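Local structure of triacylglycerol lipase (Yarrowia lipolytica, 3O0D) at residues G188-N199 with V232-H243; F129-Y137 with L163-N174. The protein probably hydrolyses the ester bonds of triacylglycerols as a secreted, glycosylated yeast lipase of the alpha/beta-hydrolase fold. All blocks are in the same frame, centred on the assembly; numbering follows the deposited sequence.

Contact 1: residues G188-N199 with V232-H243; sequences GQPIVGNAGFAN and VPQVPFWDGYQH. With K (potassium ion), chain N.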
loop_
_atom_site.group_PDB
_atom_site.type_symbol
_atom_site.label_atom_id
_atom_site.label_comp_id
_atom_site.label_asym_id
_atom_site.label_seq_id
_atom_site.Cartn_x
_atom_site.Cartn_y
_atom_site.Cartn_z
ATOM N N GLY A 188 2.508 -5.883 0.297
ATOM C CA GLY A 188 1.724 -7.071 -0.015
ATOM C C GLY A 188 0.520 -6.613 -0.925
ATOM O O GLY A 188 -0.598 -7.136 -0.755
ATOM N N GLN A 189 0.750 -5.595 -1.747
ATOM C CA GLN A 189 -0.371 -5.022 -2.539
ATOM C C GLN A 189 -0.695 -5.782 -3.793
ATOM O O GLN A 189 0.161 -6.056 -4.615
ATOM C CB GLN A 189 0.057 -3.604 -2.924
ATOM C CG GLN A 189 -1.052 -2.793 -3.788
ATOM C CD GLN A 189 -0.321 -1.981 -4.809
ATOM O OE1 GLN A 189 0.577 -1.209 -4.421
ATOM N NE2 GLN A 189 -0.593 -2.210 -6.099
ATOM N N PRO A 190 -1.989 -6.125 -4.010
ATOM C CA PRO A 190 -2.368 -6.863 -5.216
ATOM C C PRO A 190 -2.306 -5.941 -6.461
ATOM O O PRO A 190 -2.174 -4.672 -6.282
ATOM C CB PRO A 190 -3.829 -7.311 -4.887
ATOM C CG PRO A 190 -4.386 -6.230 -3.941
ATOM C CD PRO A 190 -3.084 -5.801 -3.104
ATOM N N ILE A 191 -2.312 -6.506 -7.682
ATOM C CA ILE A 191 -2.303 -5.697 -8.893
ATOM C C ILE A 191 -3.647 -4.936 -9.020
ATOM O O ILE A 191 -4.708 -5.554 -8.917
ATOM C CB ILE A 191 -2.123 -6.609 -10.100
ATOM C CG1 ILE A 191 -0.883 -7.462 -9.963
ATOM C CG2 ILE A 191 -1.934 -5.729 -11.403
ATOM C CD1 ILE A 191 -0.857 -8.654 -10.938
ATOM N N VAL A 192 -3.597 -3.629 -9.195
ATOM C CA VAL A 192 -4.768 -2.795 -9.097
ATOM C C VAL A 192 -5.536 -2.632 -10.453
ATOM O O VAL A 192 -6.810 -2.581 -10.473
ATOM C CB VAL A 192 -4.339 -1.434 -8.441
ATOM C CG1 VAL A 192 -5.427 -0.436 -8.547
ATOM C CG2 VAL A 192 -4.034 -1.719 -6.868
ATOM N N GLY A 193 -4.800 -2.490 -11.521
ATOM C CA GLY A 193 -5.422 -2.134 -12.836
ATOM C C GLY A 193 -4.725 -2.668 -14.050
ATOM O O GLY A 193 -3.868 -3.541 -13.996
ATOM N N ASN A 194 -5.047 -2.073 -15.193
ATOM C CA ASN A 194 -4.517 -2.530 -16.432
ATOM C C ASN A 194 -3.268 -1.784 -16.921
ATOM O O ASN A 194 -2.689 -1.002 -16.169
ATOM C CB ASN A 194 -5.710 -2.467 -17.448
ATOM C CG ASN A 194 -5.980 -1.033 -17.887
ATOM O OD1 ASN A 194 -5.631 -0.076 -17.171
ATOM N ND2 ASN A 194 -6.580 -0.864 -19.097
ATOM N N ALA A 195 -2.789 -2.075 -18.131
ATOM C CA ALA A 195 -1.533 -1.482 -18.627
ATOM C C ALA A 195 -1.682 0.033 -18.769
ATOM O O ALA A 195 -0.804 0.797 -18.393
ATOM C CB ALA A 195 -1.060 -2.145 -19.929
ATOM N N GLY A 196 -2.822 0.496 -19.287
ATOM C CA GLY A 196 -3.079 1.932 -19.236
ATOM C C GLY A 196 -2.904 2.570 -17.874
ATOM O O GLY A 196 -2.169 3.547 -17.777
ATOM N N PHE A 197 -3.574 2.034 -16.835
ATOM C CA PHE A 197 -3.480 2.543 -15.483
ATOM C C PHE A 197 -2.005 2.446 -15.001
ATOM O O PHE A 197 -1.439 3.427 -14.512
ATOM C CB PHE A 197 -4.391 1.726 -14.582
ATOM C CG PHE A 197 -4.245 2.029 -13.109
ATOM C CD1 PHE A 197 -4.799 3.143 -12.537
ATOM C CD2 PHE A 197 -3.459 1.172 -12.318
ATOM C CE1 PHE A 197 -4.659 3.388 -11.177
ATOM C CE2 PHE A 197 -3.278 1.399 -10.896
ATOM C CZ PHE A 197 -3.864 2.468 -10.342
ATOM N N ALA A 198 -1.391 1.293 -15.205
ATOM C CA ALA A 198 -0.022 1.081 -14.632
ATOM C C ALA A 198 0.947 2.114 -15.243
ATOM O O ALA A 198 1.764 2.688 -14.541
ATOM C CB ALA A 198 0.419 -0.335 -14.960
ATOM N N ASN A 199 0.896 2.317 -16.561
ATOM C CA ASN A 199 1.827 3.220 -17.202
ATOM C C ASN A 199 1.546 4.670 -16.865
ATOM O O ASN A 199 2.508 5.477 -16.732
ATOM C CB ASN A 199 1.849 2.972 -18.707
ATOM C CG ASN A 199 2.446 1.614 -19.066
ATOM O OD1 ASN A 199 1.896 0.880 -19.905
ATOM N ND2 ASN A 199 3.595 1.265 -18.447
ATOM N N VAL A 232 -0.001 -12.544 -3.053
ATOM C CA VAL A 232 -0.978 -11.399 -3.183
ATOM C C VAL A 232 -0.508 -10.395 -4.241
ATOM O O VAL A 232 -1.297 -9.910 -5.058
ATOM C CB VAL A 232 -1.364 -10.828 -1.844
ATOM C CG1 VAL A 232 -2.414 -9.623 -1.954
ATOM C CG2 VAL A 232 -2.019 -12.004 -0.995
ATOM N N PRO A 233 0.778 -9.992 -4.194
ATOM C CA PRO A 233 1.280 -9.126 -5.254
ATOM C C PRO A 233 1.348 -9.692 -6.690
ATOM O O PRO A 233 1.761 -9.022 -7.648
ATOM C CB PRO A 233 2.708 -8.758 -4.728
ATOM C CG PRO A 233 2.539 -8.817 -3.237
ATOM C CD PRO A 233 1.756 -10.139 -3.093
ATOM N N GLN A 234 1.000 -10.988 -6.844
ATOM C CA GLN A 234 0.892 -11.617 -8.116
ATOM C C GLN A 234 -0.546 -11.747 -8.640
ATOM O O GLN A 234 -0.667 -12.173 -9.807
ATOM C CB GLN A 234 1.500 -13.040 -8.083
ATOM C CG GLN A 234 2.957 -13.049 -7.406
ATOM C CD GLN A 234 3.673 -14.381 -7.666
ATOM O OE1 GLN A 234 3.769 -15.188 -6.759
ATOM N NE2 GLN A 234 4.048 -14.628 -8.928
ATOM N N VAL A 235 -1.535 -11.406 -7.858
ATOM C CA VAL A 235 -2.958 -11.460 -8.315
ATOM C C VAL A 235 -3.615 -10.074 -8.271
ATOM O O VAL A 235 -3.096 -9.148 -7.684
ATOM C CB VAL A 235 -3.740 -12.453 -7.428
ATOM C CG1 VAL A 235 -3.095 -13.787 -7.475
ATOM C CG2 VAL A 235 -3.833 -11.974 -6.025
ATOM N N PRO A 236 -4.764 -9.899 -8.940
ATOM C CA PRO A 236 -5.328 -10.900 -9.834
ATOM C C PRO A 236 -4.428 -10.937 -11.081
ATOM O O PRO A 236 -3.781 -9.918 -11.460
ATOM C CB PRO A 236 -6.701 -10.305 -10.220
ATOM C CG PRO A 236 -6.778 -8.977 -9.639
ATOM C CD PRO A 236 -5.487 -8.604 -8.904
ATOM N N PHE A 237 -4.343 -12.071 -11.708
ATOM C CA PHE A 237 -3.532 -12.147 -12.926
ATOM C C PHE A 237 -4.288 -12.205 -14.282
ATOM O O PHE A 237 -3.666 -12.432 -15.336
ATOM C CB PHE A 237 -2.618 -13.359 -12.831
ATOM C CG PHE A 237 -3.306 -14.590 -12.332
ATOM C CD1 PHE A 237 -2.786 -15.305 -11.260
ATOM C CD2 PHE A 237 -4.445 -15.063 -12.967
ATOM C CE1 PHE A 237 -3.380 -16.465 -10.825
ATOM C CE2 PHE A 237 -5.051 -16.222 -12.510
ATOM C CZ PHE A 237 -4.503 -16.912 -11.448
ATOM N N TRP A 238 -5.600 -12.000 -14.277
ATOM C CA TRP A 238 -6.333 -11.996 -15.530
ATOM C C TRP A 238 -5.389 -11.192 -16.457
ATOM O O TRP A 238 -5.050 -10.023 -16.182
ATOM C CB TRP A 238 -7.720 -11.334 -15.358
ATOM C CG TRP A 238 -8.386 -11.669 -14.018
ATOM C CD1 TRP A 238 -8.924 -10.802 -13.071
ATOM C CD2 TRP A 238 -8.517 -12.975 -13.454
ATOM N NE1 TRP A 238 -9.418 -11.514 -11.979
ATOM C CE2 TRP A 238 -9.148 -12.841 -12.188
ATOM C CE3 TRP A 238 -8.190 -14.248 -13.914
ATOM C CZ2 TRP A 238 -9.434 -13.940 -11.385
ATOM C CZ3 TRP A 238 -8.479 -15.329 -13.116
ATOM C CH2 TRP A 238 -9.090 -15.172 -11.870
ATOM N N ASP A 239 -4.927 -11.793 -17.530
ATOM C CA ASP A 239 -4.218 -10.987 -18.481
ATOM C C ASP A 239 -4.971 -9.667 -18.630
ATOM O O ASP A 239 -6.171 -9.613 -18.525
ATOM C CB ASP A 239 -4.157 -11.682 -19.812
ATOM C CG ASP A 239 -5.480 -11.810 -20.418
ATOM O OD1 ASP A 239 -6.062 -10.771 -20.735
ATOM O OD2 ASP A 239 -5.962 -12.923 -20.530
ATOM N N GLY A 240 -4.262 -8.603 -18.903
ATOM C CA GLY A 240 -4.859 -7.280 -18.778
ATOM C C GLY A 240 -4.285 -6.585 -17.523
ATOM O O GLY A 240 -3.864 -5.440 -17.613
ATOM N N TYR A 241 -4.259 -7.270 -16.386
ATOM C CA TYR A 241 -3.759 -6.634 -15.124
ATOM C C TYR A 241 -2.250 -6.570 -15.192
ATOM O O TYR A 241 -1.591 -7.558 -15.569
ATOM C CB TYR A 241 -4.096 -7.484 -13.907
ATOM C CG TYR A 241 -5.498 -7.313 -13.452
ATOM C CD1 TYR A 241 -6.526 -8.122 -13.977
ATOM C CD2 TYR A 241 -5.840 -6.339 -12.522
ATOM C CE1 TYR A 241 -7.846 -7.951 -13.569
ATOM C CE2 TYR A 241 -7.168 -6.163 -12.127
ATOM C CZ TYR A 241 -8.158 -6.967 -12.657
ATOM O OH TYR A 241 -9.459 -6.762 -12.247
ATOM N N GLN A 242 -1.680 -5.448 -14.759
ATOM C CA GLN A 242 -0.244 -5.409 -14.582
ATOM C C GLN A 242 0.065 -4.319 -13.513
ATOM O O GLN A 242 -0.640 -3.357 -13.370
ATOM C CB GLN A 242 0.510 -5.129 -15.873
ATOM C CG GLN A 242 0.298 -3.787 -16.461
ATOM C CD GLN A 242 1.160 -3.547 -17.739
ATOM O OE1 GLN A 242 1.086 -4.304 -18.706
ATOM N NE2 GLN A 242 1.959 -2.490 -17.731
ATOM N N HIS A 243 1.177 -4.503 -12.803
ATOM C CA HIS A 243 1.566 -3.539 -11.833
ATOM C C HIS A 243 2.215 -2.292 -12.467
ATOM O O HIS A 243 2.794 -2.343 -13.569
ATOM C CB HIS A 243 2.663 -4.154 -10.936
ATOM C CG HIS A 243 2.149 -4.920 -9.705
ATOM N ND1 HIS A 243 1.333 -4.397 -8.740
ATOM C CD2 HIS A 243 2.439 -6.190 -9.309
ATOM C CE1 HIS A 243 1.155 -5.300 -7.769
ATOM N NE2 HIS A 243 1.813 -6.405 -8.103
HETATM K K K N . -0.151 -1.721 -9.186
HETATM O O HOH W 1 -1.985 -1.828 -11.689
#

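Contact 2: residues F129-Y137 with L163-N174; sequences FIQSYNNTY and LGGAAALLFGIN. With NAG (2-acetamido-2-deoxy-beta-D-glucopyranose), chain I; NAG (2-acetamido-2-deoxy-beta-D-glucopyranose), chain H.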
loop_
_atom_site.group_PDB
_atom_site.type_symbol
_atom_site.label_atom_id
_atom_site.label_comp_id
_atom_site.label_asym_id
_atom_site.label_seq_id
_atom_site.Cartn_x
_atom_site.Cartn_y
_atom_site.Cartn_z
ATOM N N PHE A 129 -11.393 -2.840 -5.990
ATOM C CA PHE A 129 -10.324 -1.926 -5.409
ATOM C C PHE A 129 -10.832 -0.508 -5.477
ATOM O O PHE A 129 -10.551 0.280 -4.570
ATOM C CB PHE A 129 -9.012 -2.056 -6.180
ATOM C CG PHE A 129 -8.399 -3.453 -6.040
ATOM C CD1 PHE A 129 -8.576 -4.169 -4.866
ATOM C CD2 PHE A 129 -7.698 -4.017 -7.084
ATOM C CE1 PHE A 129 -8.088 -5.434 -4.764
ATOM C CE2 PHE A 129 -7.183 -5.344 -6.952
ATOM C CZ PHE A 129 -7.399 -6.000 -5.778
ATOM N N ILE A 130 -11.630 -0.179 -6.509
ATOM C CA ILE A 130 -12.272 1.152 -6.493
ATOM C C ILE A 130 -13.182 1.283 -5.346
ATOM O O ILE A 130 -13.262 2.356 -4.717
ATOM C CB ILE A 130 -13.063 1.471 -7.809
ATOM C CG1 ILE A 130 -12.084 1.397 -8.965
ATOM C CG2 ILE A 130 -13.850 2.850 -7.663
ATOM C CD1 ILE A 130 -12.600 1.993 -10.271
ATOM N N GLN A 131 -13.941 0.225 -5.009
ATOM C CA GLN A 131 -14.731 0.294 -3.823
ATOM C C GLN A 131 -13.920 0.506 -2.504
ATOM O O GLN A 131 -14.368 1.185 -1.564
ATOM C CB GLN A 131 -15.598 -0.973 -3.671
ATOM C CG GLN A 131 -16.419 -1.054 -2.376
ATOM C CD GLN A 131 -17.367 0.123 -2.158
ATOM O OE1 GLN A 131 -17.763 0.799 -3.112
ATOM N NE2 GLN A 131 -17.715 0.381 -0.902
ATOM N N SER A 132 -12.778 -0.153 -2.397
ATOM C CA SER A 132 -11.940 -0.003 -1.215
ATOM C C SER A 132 -11.472 1.469 -1.083
ATOM O O SER A 132 -11.490 2.026 0.003
ATOM C CB SER A 132 -10.727 -0.913 -1.355
ATOM O OG SER A 132 -11.157 -2.230 -1.697
ATOM N N TYR A 133 -11.077 2.000 -2.230
ATOM C CA TYR A 133 -10.631 3.458 -2.333
ATOM C C TYR A 133 -11.856 4.326 -1.961
ATOM O O TYR A 133 -11.801 5.190 -1.123
ATOM C CB TYR A 133 -10.103 3.826 -3.706
ATOM C CG TYR A 133 -10.190 5.340 -3.778
ATOM C CD1 TYR A 133 -9.271 6.110 -3.115
ATOM C CD2 TYR A 133 -11.173 5.969 -4.582
ATOM C CE1 TYR A 133 -9.365 7.562 -3.127
ATOM C CE2 TYR A 133 -11.264 7.382 -4.601
ATOM C CZ TYR A 133 -10.372 8.149 -3.902
ATOM O OH TYR A 133 -10.462 9.538 -3.953
ATOM N N ASN A 134 -13.014 4.032 -2.541
ATOM C CA ASN A 134 -14.146 4.866 -2.211
ATOM C C ASN A 134 -14.563 4.829 -0.823
ATOM O O ASN A 134 -14.997 5.839 -0.267
ATOM C CB ASN A 134 -15.343 4.491 -3.160
ATOM C CG ASN A 134 -15.695 5.573 -4.093
ATOM O OD1 ASN A 134 -14.868 6.135 -4.813
ATOM N ND2 ASN A 134 -17.028 5.829 -4.144
ATOM N N ASN A 135 -14.537 3.636 -0.243
ATOM C CA ASN A 135 -14.912 3.441 1.091
ATOM C C ASN A 135 -13.928 4.149 2.028
ATOM O O ASN A 135 -14.289 4.596 3.089
ATOM C CB ASN A 135 -15.058 1.907 1.417
ATOM C CG ASN A 135 -15.716 1.668 2.685
ATOM O OD1 ASN A 135 -16.903 2.164 2.969
ATOM N ND2 ASN A 135 -15.102 0.889 3.516
ATOM N N THR A 136 -12.687 4.223 1.631
ATOM C CA THR A 136 -11.735 5.030 2.464
ATOM C C THR A 136 -12.119 6.556 2.383
ATOM O O THR A 136 -12.307 7.177 3.413
ATOM C CB THR A 136 -10.287 4.901 1.981
ATOM O OG1 THR A 136 -9.932 3.550 1.779
ATOM C CG2 THR A 136 -9.293 5.514 3.076
ATOM N N TYR A 137 -12.333 7.035 1.181
ATOM C CA TYR A 137 -12.657 8.459 0.951
ATOM C C TYR A 137 -13.934 8.850 1.736
ATOM O O TYR A 137 -13.999 9.849 2.504
ATOM C CB TYR A 137 -12.757 8.727 -0.530
ATOM C CG TYR A 137 -12.938 10.209 -0.800
ATOM C CD1 TYR A 137 -11.845 11.038 -1.050
ATOM C CD2 TYR A 137 -14.188 10.765 -0.708
ATOM C CE1 TYR A 137 -12.018 12.416 -1.233
ATOM C CE2 TYR A 137 -14.378 12.134 -0.871
ATOM C CZ TYR A 137 -13.284 12.945 -1.140
ATOM O OH TYR A 137 -13.516 14.301 -1.333
ATOM N N LEU A 163 -5.334 -5.577 1.056
ATOM C CA LEU A 163 -6.306 -4.705 0.376
ATOM C C LEU A 163 -6.061 -3.211 0.796
ATOM O O LEU A 163 -6.324 -2.311 -0.021
ATOM C CB LEU A 163 -7.713 -5.188 0.769
ATOM C CG LEU A 163 -8.834 -4.374 0.099
ATOM C CD1 LEU A 163 -8.759 -4.526 -1.443
ATOM C CD2 LEU A 163 -10.168 -4.783 0.759
ATOM N N GLY A 164 -5.639 -3.011 2.067
ATOM C CA GLY A 164 -5.167 -1.662 2.514
ATOM C C GLY A 164 -4.131 -1.073 1.578
ATOM O O GLY A 164 -4.101 0.142 1.371
ATOM N N GLY A 165 -3.246 -1.886 0.984
ATOM C CA GLY A 165 -2.230 -1.384 0.118
ATOM C C GLY A 165 -2.866 -0.941 -1.211
ATOM O O GLY A 165 -2.457 -0.011 -1.857
ATOM N N ALA A 166 -3.829 -1.731 -1.707
ATOM C CA ALA A 166 -4.539 -1.276 -2.908
ATOM C C ALA A 166 -5.263 0.023 -2.655
ATOM O O ALA A 166 -5.179 0.907 -3.562
ATOM C CB ALA A 166 -5.570 -2.446 -3.334
ATOM N N ALA A 167 -5.994 0.152 -1.555
ATOM C CA ALA A 167 -6.737 1.379 -1.190
ATOM C C ALA A 167 -5.670 2.524 -1.067
ATOM O O ALA A 167 -5.913 3.655 -1.547
ATOM C CB ALA A 167 -7.481 1.234 0.120
ATOM N N ALA A 168 -4.516 2.238 -0.506
ATOM C CA ALA A 168 -3.503 3.293 -0.340
ATOM C C ALA A 168 -2.922 3.847 -1.645
ATOM O O ALA A 168 -2.733 5.013 -1.809
ATOM C CB ALA A 168 -2.366 2.818 0.618
ATOM N N LEU A 169 -2.646 2.963 -2.549
ATOM C CA LEU A 169 -2.187 3.311 -3.898
ATOM C C LEU A 169 -3.207 4.255 -4.589
ATOM O O LEU A 169 -2.848 5.375 -5.038
ATOM C CB LEU A 169 -1.852 2.100 -4.729
ATOM C CG LEU A 169 -1.530 2.431 -6.162
ATOM C CD1 LEU A 169 -0.272 3.380 -6.169
ATOM C CD2 LEU A 169 -1.296 1.255 -7.151
ATOM N N LEU A 170 -4.475 3.821 -4.581
ATOM C CA LEU A 170 -5.516 4.651 -5.182
ATOM C C LEU A 170 -5.732 5.943 -4.415
ATOM O O LEU A 170 -5.918 6.990 -5.079
ATOM C CB LEU A 170 -6.862 3.849 -5.211
ATOM C CG LEU A 170 -6.720 2.704 -6.164
ATOM C CD1 LEU A 170 -8.097 1.855 -6.137
ATOM C CD2 LEU A 170 -6.420 3.139 -7.525
ATOM N N PHE A 171 -5.660 5.912 -3.072
ATOM C CA PHE A 171 -5.893 7.120 -2.304
ATOM C C PHE A 171 -4.688 8.059 -2.570
ATOM O O PHE A 171 -4.875 9.325 -2.664
ATOM C CB PHE A 171 -6.035 6.827 -0.799
ATOM C CG PHE A 171 -6.745 7.877 -0.084
ATOM C CD1 PHE A 171 -8.079 7.692 0.301
ATOM C CD2 PHE A 171 -6.132 9.139 0.136
ATOM C CE1 PHE A 171 -8.811 8.698 0.958
ATOM C CE2 PHE A 171 -6.834 10.143 0.739
ATOM C CZ PHE A 171 -8.217 9.945 1.170
ATOM N N GLY A 172 -3.469 7.505 -2.681
ATOM C CA GLY A 172 -2.326 8.376 -3.041
ATOM C C GLY A 172 -2.441 9.031 -4.418
ATOM O O GLY A 172 -2.120 10.228 -4.641
ATOM N N ILE A 173 -3.013 8.294 -5.346
ATOM C CA ILE A 173 -3.252 8.800 -6.691
ATOM C C ILE A 173 -4.290 9.921 -6.597
ATOM O O ILE A 173 -4.060 10.997 -7.230
ATOM C CB ILE A 173 -3.669 7.712 -7.666
ATOM C CG1 ILE A 173 -2.457 6.797 -7.970
ATOM C CG2 ILE A 173 -4.075 8.355 -9.061
ATOM C CD1 ILE A 173 -2.918 5.468 -8.536
ATOM N N ASN A 174 -5.358 9.725 -5.831
ATOM C CA ASN A 174 -6.408 10.778 -5.547
ATOM C C ASN A 174 -5.697 12.072 -5.046
ATOM O O ASN A 174 -5.837 13.129 -5.630
ATOM C CB ASN A 174 -7.422 10.277 -4.513
ATOM C CG ASN A 174 -7.957 11.335 -3.670
ATOM O OD1 ASN A 174 -7.826 11.388 -2.380
ATOM N ND2 ASN A 174 -8.603 12.284 -4.360
HETATM C C1 NAG I . -17.575 6.886 -4.974
HETATM C C2 NAG I . -18.581 6.385 -6.003
HETATM C C3 NAG I . -19.322 7.602 -6.546
HETATM C C4 NAG I . -19.884 8.536 -5.474
HETATM C C5 NAG I . -18.801 8.900 -4.459
HETATM C C6 NAG I . -19.284 9.556 -3.173
HETATM C C7 NAG I . -17.994 4.344 -7.176
HETATM C C8 NAG I . -17.367 3.668 -8.332
HETATM N N2 NAG I . -17.958 5.689 -7.102
HETATM O O3 NAG I . -20.358 7.200 -7.460
HETATM O O4 NAG I . -20.273 9.709 -6.177
HETATM O O5 NAG I . -18.164 7.708 -3.995
HETATM O O6 NAG I . -18.179 10.270 -2.664
HETATM O O7 NAG I . -18.530 3.670 -6.316
HETATM C C1 NAG H . -10.450 16.274 -3.085
HETATM C C2 NAG H . -9.309 16.310 -2.042
HETATM C C3 NAG H . -9.029 17.767 -1.695
HETATM C C4 NAG H . -8.735 18.584 -2.957
HETATM C C5 NAG H . -9.953 18.456 -3.838
HETATM C C6 NAG H . -9.996 19.337 -5.102
HETATM C C7 NAG H . -9.190 14.394 -0.505
HETATM C C8 NAG H . -9.577 13.817 0.826
HETATM N N2 NAG H . -9.644 15.619 -0.794
HETATM O O3 NAG H . -7.918 17.799 -0.779
HETATM O O4 NAG H . -8.620 19.964 -2.597
HETATM O O5 NAG H . -10.075 17.059 -4.181
HETATM O O6 NAG H . -8.760 19.249 -5.715
HETATM O O7 NAG H . -8.517 13.761 -1.299
#

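Contact 1: residues G188-N199 with V232-H243
With CG1 trans to its own carbonyl carbon (chi1 -55°), Ile191 lays that branch over one face of the His243 imidazole, whose CG lies opposite the carbonyl carbon (chi1 -89°), a turn that returns the ring to Ile191 although its CB points away. The pair joins two loops of the alpha/beta-hydrolase fold: the one from strand 183-187 to helix 195-206, and the one between strands 222-227 and 247-250. Ile191 CG1 sits 3.6 Å from the centroid of the His243 ring, a CH-pi contact, while its CG2 branch meets Tyr241 CB at 3.7 Å. The imidazole is held at both nitrogens. His243 NE2 donates to Pro233 O at 2.7 Å, the acceptor slightly out of the ring plane, and His243 ND1 turns the ring edge to a potassium ion 3.1 Å away. An alanine in place of His243 is likely to cost the ion a ligand, deprive Pro233 O of this donor and open a gap beside Ile191. The backbones are tied where Ile191 N donates to Val235 O (2.8 Å), just before cis-Pro236, and again where Gln242 N donates to Gly193 O (3.0 Å). Water 1, another potassium ligand, accepts from Gly193 N and donates to Gln242 O at 2.6 Å.

Contact 2: residues F129-Y137 with L163-N174
Tyr133 and Phe171 meet with their ring planes at 59°, an oblique pairing in which Tyr133 CE1 comes 3.7 Å from Phe171 CD1. They lie in a crossing of two helices of the alpha/beta-hydrolase fold, 127-150 and 163-177, whose local axes approach to 8.3 Å at -70°. Tyr133 carries much of this contact. Its CG is anti to the backbone N (chi1 160°), a setting that swings the ring along the second helix, past Leu170 to Asn174. The base of the side chain packs closely, Tyr133 CB against Leu170 CB at 3.6 Å, and the far end runs across Asn174 at about a right angle, where the hydroxyl is hydrogen-bonded to Ala112 O. Toward the start of both segments, Phe129 presents one ring face to Ala166 CB, 4.2 Å from the centroid in a CH-pi contact, and its edge to Leu163 CD1, 3.4 Å from Phe129 CD1. The small Ala167 sits where the backbones come closest, its CA 4.6 Å from that of Tyr133. Thr136 turns CG2 onto Phe171 CD1 (3.7 Å), and its OG1 donates a hydrogen bond back to Ser132 O, which also takes Thr136 N from the opposite face of the carbonyl. Asn134, on another side of its helix, carries an N-linked glycan. Strands 68-75 and 80-87 lie beneath, Val68 touching Ser132 and Thr136, and Ile85 and Leu83 meeting Ala167 and Phe171, while Phe197 of helix 195-206 packs on Leu170.

In the fold
Contact 1 and contact 2 have centres about 14 Å apart and touch directly. Phe129 of contact 2 reaches the 188-199 loop with its ring, CZ lying 3.5 Å from Pro190 CG, and Phe197 CZ rests 3.6 Å from Ile173 CD1 in helix-to-helix packing. The potassium ion of contact 1 is about 8 Å from the side chain of Ala166. Both contacts border what is probably the active site. Helix 163-177 follows directly on Ser162, the likely nucleophile of a GxSxG elbow that Val232 touches, while Val232 N donates to Asp230 OD1 of the probable Ser-His-Asp triad. Tyr137 and Asn174 of contact 2 lie beside the glycan on Asn113.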